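Local atomic coordinates of xylulose kinase (Escherichia coli, PDB entry 2ITM), a protein that phosphorylates D-xylulose to D-xylulose 5-phosphate at the expense of ATP, and works as a homodimeric sugar kinase of the FGGY family. Residues G8-V14 with Q27-V33; F266-P270 with A382-K386. One frame throughout, in Å; residues are numbered along the deposited sequence.

Contact 1. Residues G8-V14 with Q27-V33; sequences GTSGVKV and QTEKLTV
L31 reaches from the end of one strand into the turn of G8-G11. L31 CB lies 3.7 Å from T9 O. CG carries the chain on to CD2, the branch that touches. L31 CD2 comes to 3.9 Å from G8 O and meets V12 CG1 at 4.2 Å. The side chain also touches L7 and, on helix 45-62, Q47 and A51. L31 N donates to S10 O at 3.1 Å; the donor sits 59° out of the carbonyl plane.

Beyond this the strands are regular and antiparallel. V12 and E29 form a hydrogen-bonded pair, as do V14 and Q27, and V14 N reaches Q27 O at 2.8 Å with an angle of 168° at the hydrogen. V12 CG2 lies between its backbone N and carbonyl carbon (chi1 -57°), which turns it onto E29 CB at 3.8 Å. The carboxylate of E29 leads away to a salt bridge with R54. On the other face K13 CG passes T28 OG1 at 3.9 Å.

T9 OG1 bonds W96 NE1 in the xylulose pocket. This hairpin of strands 11-17 and 23-30 edges the N-terminal sheet of the actin-like ATPase fold, its open end beside the sugar site.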
ATOM      1  N   GLY A   8      17.512 -29.475   9.563  1.00 21.58           N
ATOM      2  CA  GLY A   8      16.648 -28.346   9.342  1.00 26.17           C
ATOM      3  C   GLY A   8      15.309 -28.737   8.795  1.00 30.00           C
ATOM      4  O   GLY A   8      14.963 -29.906   8.741  1.00 23.37           O
ATOM      5  N   THR A   9      14.539 -27.741   8.391  1.00 25.23           N
ATOM      6  CA  THR A   9      13.273 -27.991   7.739  1.00 32.45           C
ATOM      7  C   THR A   9      13.454 -28.201   6.237  1.00 21.61           C
ATOM      8  O   THR A   9      12.823 -29.050   5.654  1.00 30.02           O
ATOM      9  CB  THR A   9      12.288 -26.857   8.013  1.00 32.47           C
ATOM     10  OG1 THR A   9      12.365 -26.470   9.384  1.00 34.88           O
ATOM     11  CG2 THR A   9      10.886 -27.358   7.901  1.00 39.13           C
ATOM     12  N   SER A  10      14.333 -27.423   5.634  1.00 28.37           N
ATOM     13  CA  SER A  10      14.442 -27.401   4.188  1.00 29.31           C
ATOM     14  C   SER A  10      15.655 -28.157   3.704  1.00 31.15           C
ATOM     15  O   SER A  10      15.867 -28.265   2.513  1.00 37.08           O
ATOM     16  CB  SER A  10      14.505 -25.972   3.685  1.00 45.45           C
ATOM     17  OG  SER A  10      15.667 -25.347   4.123  1.00 43.91           O
ATOM     18  N   GLY A  11      16.420 -28.673   4.644  1.00 34.06           N
ATOM     19  CA  GLY A  11      17.506 -29.590   4.359  1.00 29.97           C
ATOM     20  C   GLY A  11      18.295 -30.053   5.573  1.00 24.57           C
ATOM     21  O   GLY A  11      18.101 -29.565   6.670  1.00 22.73           O
ATOM     22  N   VAL A  12      19.190 -31.007   5.360  1.00 28.70           N
ATOM     23  CA  VAL A  12      20.221 -31.322   6.336  1.00 30.66           C
ATOM     24  C   VAL A  12      21.607 -30.821   5.984  1.00 32.60           C
ATOM     25  O   VAL A  12      22.028 -30.845   4.840  1.00 26.61           O
ATOM     26  CB  VAL A  12      20.289 -32.809   6.675  1.00 31.77           C
ATOM     27  CG1 VAL A  12      18.979 -33.308   7.171  1.00 35.63           C
ATOM     28  CG2 VAL A  12      20.740 -33.620   5.484  1.00 67.35           C
ATOM     29  N   LYS A  13      22.306 -30.355   7.003  1.00 29.93           N
ATOM     30  CA  LYS A  13      23.683 -29.954   6.863  1.00 20.15           C
ATOM     31  C   LYS A  13      24.557 -30.752   7.811  1.00 30.97           C
ATOM     32  O   LYS A  13      24.244 -30.883   8.980  1.00 24.86           O
ATOM     33  CB  LYS A  13      23.819 -28.464   7.119  1.00 25.39           C
ATOM     34  CG  LYS A  13      25.231 -27.945   7.014  1.00 32.65           C
ATOM     35  CD  LYS A  13      25.321 -26.518   7.477  1.00 31.34           C
ATOM     36  CE  LYS A  13      26.000 -25.643   6.462  1.00 55.30           C
ATOM     37  NZ  LYS A  13      26.249 -24.288   6.984  1.00 40.96           N
ATOM     38  N   VAL A  14      25.652 -31.314   7.288  1.00 26.90           N
ATOM     39  CA  VAL A  14      26.684 -31.932   8.094  1.00 20.88           C
ATOM     40  C   VAL A  14      28.023 -31.244   7.923  1.00 31.35           C
ATOM     41  O   VAL A  14      28.388 -30.844   6.827  1.00 28.48           O
ATOM     42  CB  VAL A  14      26.824 -33.441   7.812  1.00 36.34           C
ATOM     43  CG1 VAL A  14      25.476 -34.126   7.836  1.00 30.95           C
ATOM     44  CG2 VAL A  14      27.521 -33.690   6.496  1.00 26.17           C
ATOM     45  N   GLN A  27      28.591 -30.457   4.004  1.00 34.94           N
ATOM     46  CA  GLN A  27      27.761 -31.094   3.047  1.00 25.41           C
ATOM     47  C   GLN A  27      26.301 -30.854   3.359  1.00 36.67           C
ATOM     48  O   GLN A  27      25.896 -30.921   4.484  1.00 27.24           O
ATOM     49  CB  GLN A  27      28.101 -32.563   2.954  1.00 37.88           C
ATOM     50  CG  GLN A  27      27.433 -33.292   1.847  1.00 64.29           C
ATOM     51  CD  GLN A  27      27.812 -32.792   0.476  1.00 59.96           C
ATOM     52  OE1 GLN A  27      28.925 -32.963   0.060  1.00 46.30           O
ATOM     53  NE2 GLN A  27      26.879 -32.202  -0.216  1.00 39.12           N
ATOM     54  N   THR A  28      25.527 -30.560   2.324  1.00 30.57           N
ATOM     55  CA  THR A  28      24.107 -30.289   2.450  1.00 29.11           C
ATOM     56  C   THR A  28      23.213 -31.139   1.570  1.00 39.89           C
ATOM     57  O   THR A  28      23.565 -31.486   0.472  1.00 34.68           O
ATOM     58  CB  THR A  28      23.797 -28.825   2.154  1.00 29.10           C
ATOM     59  OG1 THR A  28      24.277 -27.990   3.188  1.00 33.27           O
ATOM     60  CG2 THR A  28      22.406 -28.579   2.267  1.00 35.30           C
ATOM     61  N   GLU A  29      22.036 -31.463   2.062  1.00 35.79           N
ATOM     62  CA  GLU A  29      21.069 -32.218   1.284  1.00 35.43           C
ATOM     63  C   GLU A  29      19.683 -31.656   1.486  1.00 34.18           C
ATOM     64  O   GLU A  29      19.299 -31.329   2.591  1.00 33.05           O
ATOM     65  CB  GLU A  29      21.082 -33.681   1.689  1.00 30.25           C
ATOM     66  CG  GLU A  29      22.342 -34.436   1.305  1.00 27.53           C
ATOM     67  CD  GLU A  29      22.364 -34.780  -0.157  1.00 48.78           C
ATOM     68  OE1 GLU A  29      21.303 -35.155  -0.682  1.00 38.58           O
ATOM     69  OE2 GLU A  29      23.434 -34.664  -0.772  1.00 53.52           O
ATOM     70  N   LYS A  30      18.930 -31.554   0.405  1.00 30.28           N
ATOM     71  CA  LYS A  30      17.643 -30.901   0.446  1.00 44.25           C
ATOM     72  C   LYS A  30      16.565 -31.792   1.012  1.00 40.39           C
ATOM     73  O   LYS A  30      16.678 -33.005   0.998  1.00 26.55           O
ATOM     74  CB  LYS A  30      17.265 -30.345  -0.924  1.00 57.07           C
ATOM     75  CG  LYS A  30      17.962 -29.038  -1.254  1.00 53.35           C
ATOM     76  CD  LYS A  30      17.441 -28.394  -2.526  1.00 53.83           C
ATOM     77  CE  LYS A  30      18.528 -27.575  -3.184  1.00 60.04           C
ATOM     78  NZ  LYS A  30      18.036 -26.303  -3.755  1.00 58.03           N
ATOM     79  N   LEU A  31      15.524 -31.158   1.534  1.00 32.57           N
ATOM     80  CA  LEU A  31      14.354 -31.833   2.055  1.00 33.74           C
ATOM     81  C   LEU A  31      13.096 -31.188   1.473  1.00 43.58           C
ATOM     82  O   LEU A  31      13.020 -29.980   1.364  1.00 43.27           O
ATOM     83  CB  LEU A  31      14.323 -31.664   3.564  1.00 28.85           C
ATOM     84  CG  LEU A  31      14.435 -32.831   4.533  1.00 30.63           C
ATOM     85  CD1 LEU A  31      15.025 -34.061   3.952  1.00 34.70           C
ATOM     86  CD2 LEU A  31      15.163 -32.417   5.771  1.00 27.91           C
ATOM     87  N   THR A  32      12.095 -31.985   1.138  1.00 41.45           N
ATOM     88  CA  THR A  32      10.776 -31.431   0.849  1.00 43.25           C
ATOM     89  C   THR A  32       9.870 -31.350   2.063  1.00 36.14           C
ATOM     90  O   THR A  32      10.080 -32.029   3.049  1.00 35.38           O
ATOM     91  CB  THR A  32      10.068 -32.183  -0.286  1.00 35.14           C
ATOM     92  OG1 THR A  32       9.881 -33.545   0.086  1.00 40.87           O
ATOM     93  CG2 THR A  32      10.941 -32.263  -1.513  1.00 34.82           C
ATOM     94  N   VAL A  33       8.853 -30.510   1.961  1.00 38.80           N
ATOM     95  CA  VAL A  33       7.796 -30.444   2.954  1.00 33.41           C
ATOM     96  C   VAL A  33       6.473 -30.736   2.282  1.00 49.07           C
ATOM     97  O   VAL A  33       6.283 -30.448   1.107  1.00 40.49           O
ATOM     98  CB  VAL A  33       7.710 -29.058   3.580  1.00 35.97           C
ATOM     99  CG1 VAL A  33       6.639 -29.008   4.644  1.00 26.71           C
ATOM    100  CG2 VAL A  33       9.044 -28.645   4.132  1.00 35.04           C
TER

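Contact 2. Residues F266-P270 with A382-K386; sequences FLSKP and ACGIK
L267 packs against the carbonyl oxygens of C383 and G384, while K269 lies against A382 and C383. Both side chains point from one loop toward the other, and they meet different parts of the A382-I385 turn.

L267 presents its two methyls to the turn. L267 CD1 is 3.6 Å from G384 O, and L267 CD2 is 3.9 Å from C383 O. L267 CD1 also comes to 4.5 Å from I385 CD1, a loose apolar contact. With CG anti to the carbonyl carbon (chi1 -76°) and an extended chi2, CD1 is carried forward to the turn. Both methyls face carbonyl oxygens, so the contact is one of van der Waals packing.

K269 has CG anti to the backbone N (chi1 -152°). Bends at chi2, chi3 and chi4 bow the chain, so that its two ends meet the sulfur and the middle carbons stand off. K269 CB and K269 CE each lie 3.9 Å from C383 SG. That sulfur is anti to the carbonyl carbon of C383, beside its N, and so lies by the lysine chain. K269 CE then comes to 3.5 Å from C383 CA and to 3.3 Å from A382 O. The ammonium nitrogen is farther from that oxygen, with K269 NZ at 3.7 Å from A382 O, and makes no hydrogen bond to it. The lysine therefore touches the turn mainly through its carbon chain.

G384, the first residue after helix 358-381 to leave helical angles, has a positive phi of 125°. I385 is buried. L267, C383 and I385 all touch L287 of strand 285-291, a shared neighbour of both loops.

The contact thus packs a helix-to-strand connection, between helix 358-381 and strand 390-393, against the loop between strands 257-262 and 275-278, in the C-terminal FGGY domain.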
ATOM      1  N   PHE A 266      16.169 -19.358  35.383  1.00 32.38           N
ATOM      2  CA  PHE A 266      14.924 -19.451  34.659  1.00 34.47           C
ATOM      3  C   PHE A 266      14.030 -18.232  34.825  1.00 45.32           C
ATOM      4  O   PHE A 266      13.711 -17.825  35.933  1.00 39.32           O
ATOM      5  CB  PHE A 266      14.183 -20.714  35.040  1.00 39.03           C
ATOM      6  CG  PHE A 266      12.842 -20.830  34.418  1.00 24.85           C
ATOM      7  CD1 PHE A 266      12.696 -20.715  33.066  1.00 38.33           C
ATOM      8  CD2 PHE A 266      11.738 -21.056  35.187  1.00 53.05           C
ATOM      9  CE1 PHE A 266      11.471 -20.819  32.498  1.00 37.58           C
ATOM     10  CE2 PHE A 266      10.513 -21.167  34.620  1.00 31.39           C
ATOM     11  CZ  PHE A 266      10.374 -21.047  33.276  1.00 37.13           C
ATOM     12  N   LEU A 267      13.634 -17.655  33.700  1.00 41.81           N
ATOM     13  CA  LEU A 267      12.771 -16.488  33.678  1.00 42.17           C
ATOM     14  C   LEU A 267      11.432 -16.783  33.004  1.00 44.54           C
ATOM     15  O   LEU A 267      11.401 -17.269  31.890  1.00 39.41           O
ATOM     16  CB  LEU A 267      13.465 -15.336  32.966  1.00 42.23           C
ATOM     17  CG  LEU A 267      14.558 -14.614  33.741  1.00 44.29           C
ATOM     18  CD1 LEU A 267      15.175 -13.548  32.905  1.00 36.46           C
ATOM     19  CD2 LEU A 267      13.980 -14.023  35.002  1.00 41.48           C
ATOM     20  N   SER A 268      10.356 -16.461  33.698  1.00 55.71           N
ATOM     21  CA  SER A 268       9.006 -16.625  33.175  1.00 56.63           C
ATOM     22  C   SER A 268       8.258 -15.293  33.099  1.00 63.30           C
ATOM     23  O   SER A 268       7.891 -14.715  34.115  1.00 62.92           O
ATOM     24  CB  SER A 268       8.229 -17.595  34.051  1.00 63.64           C
ATOM     25  OG  SER A 268       7.152 -18.175  33.351  1.00 55.73           O
ATOM     26  N   LYS A 269       8.048 -14.800  31.889  1.00 60.41           N
ATOM     27  CA  LYS A 269       7.042 -13.782  31.645  1.00 73.73           C
ATOM     28  C   LYS A 269       6.254 -14.141  30.394  1.00 69.59           C
ATOM     29  O   LYS A 269       6.499 -13.601  29.323  1.00 66.99           O
ATOM     30  CB  LYS A 269       7.694 -12.402  31.481  1.00 84.49           C
ATOM     31  CG  LYS A 269       6.807 -11.236  31.889  1.00 88.96           C
ATOM     32  CD  LYS A 269       7.604 -10.098  32.521  1.00 82.38           C
ATOM     33  CE  LYS A 269       8.237  -9.201  31.463  1.00 70.94           C
ATOM     34  NZ  LYS A 269       7.430  -8.012  31.111  1.00 43.84           N
ATOM     35  N   PRO A 270       5.310 -15.059  30.546  1.00 69.53           N
ATOM     36  CA  PRO A 270       4.379 -15.404  29.477  1.00 80.90           C
ATOM     37  C   PRO A 270       3.126 -14.528  29.543  1.00 91.09           C
ATOM     38  O   PRO A 270       2.283 -14.755  30.412  1.00 92.27           O
ATOM     39  CB  PRO A 270       4.010 -16.842  29.821  1.00 80.46           C
ATOM     40  CG  PRO A 270       4.235 -16.952  31.314  1.00 74.38           C
ATOM     41  CD  PRO A 270       4.936 -15.722  31.799  1.00 68.23           C
ATOM     42  N   ALA A 382      12.804  -6.565  29.035  1.00 35.35           N
ATOM     43  CA  ALA A 382      11.844  -6.293  30.082  1.00 35.00           C
ATOM     44  C   ALA A 382      11.534  -7.539  30.906  1.00 39.81           C
ATOM     45  O   ALA A 382      10.966  -7.452  31.987  1.00 25.89           O
ATOM     46  CB  ALA A 382      10.586  -5.722  29.483  1.00 36.87           C
ATOM     47  N   CYS A 383      11.905  -8.694  30.368  1.00 25.51           N
ATOM     48  CA  CYS A 383      11.628  -9.965  31.008  1.00 32.83           C
ATOM     49  C   CYS A 383      12.650 -10.197  32.109  1.00 35.57           C
ATOM     50  O   CYS A 383      12.432 -10.989  33.008  1.00 34.90           O
ATOM     51  CB  CYS A 383      11.645 -11.112  29.991  1.00 24.37           C
ATOM     52  SG  CYS A 383      10.282 -11.138  28.815  1.00 28.49           S
ATOM     53  N   GLY A 384      13.764  -9.481  32.020  1.00 41.86           N
ATOM     54  CA  GLY A 384      14.848  -9.578  32.976  1.00 35.32           C
ATOM     55  C   GLY A 384      16.195  -9.888  32.354  1.00 34.12           C
ATOM     56  O   GLY A 384      17.049 -10.467  32.998  1.00 35.79           O
ATOM     57  N   ILE A 385      16.385  -9.505  31.101  1.00 28.35           N
ATOM     58  CA  ILE A 385      17.669  -9.661  30.437  1.00 38.26           C
ATOM     59  C   ILE A 385      18.375  -8.322  30.329  1.00 36.77           C
ATOM     60  O   ILE A 385      17.778  -7.338  29.933  1.00 49.09           O
ATOM     61  CB  ILE A 385      17.484 -10.268  29.030  1.00 40.40           C
ATOM     62  CG1 ILE A 385      16.749 -11.602  29.105  1.00 39.86           C
ATOM     63  CG2 ILE A 385      18.812 -10.432  28.338  1.00 34.57           C
ATOM     64  CD1 ILE A 385      17.639 -12.779  29.268  1.00 38.00           C
ATOM     65  N   LYS A 386      19.648  -8.286  30.682  1.00 48.10           N
ATOM     66  CA  LYS A 386      20.418  -7.057  30.600  1.00 41.91           C
ATOM     67  C   LYS A 386      21.802  -7.264  30.005  1.00 34.90           C
ATOM     68  O   LYS A 386      22.757  -7.559  30.708  1.00 33.70           O
ATOM     69  CB  LYS A 386      20.511  -6.393  31.972  1.00 63.31           C
ATOM     70  CG  LYS A 386      21.293  -5.088  32.012  1.00 67.66           C
ATOM     71  CD  LYS A 386      20.823  -4.095  30.980  1.00 73.52           C
ATOM     72  CE  LYS A 386      21.932  -3.755  30.003  1.00 78.19           C
ATOM     73  NZ  LYS A 386      21.458  -3.657  28.588  1.00 56.22           N
TER

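In the fold
Contact 1 comes first along the chain and is complete before contact 2 begins. Their centres are 33 Å apart, and their nearest atoms are about 24 Å apart. They lie on opposite sides of the chain's centre. Contact 1 belongs to the N-terminal FGGY domain, where strands 11-17 and 23-30 form one side of a six-stranded mixed sheet. Contact 2 belongs to the C-terminal domain and joins loops that lead to strands 275-278 and 390-393 of its seven-stranded sheet. Contact 1 borders the xylulose pocket; contact 2 is away from the annotated sites. Strand 285-291 of the C-terminal half carries pocket residue M288 next to L287, so the xylulose site draws on both domains.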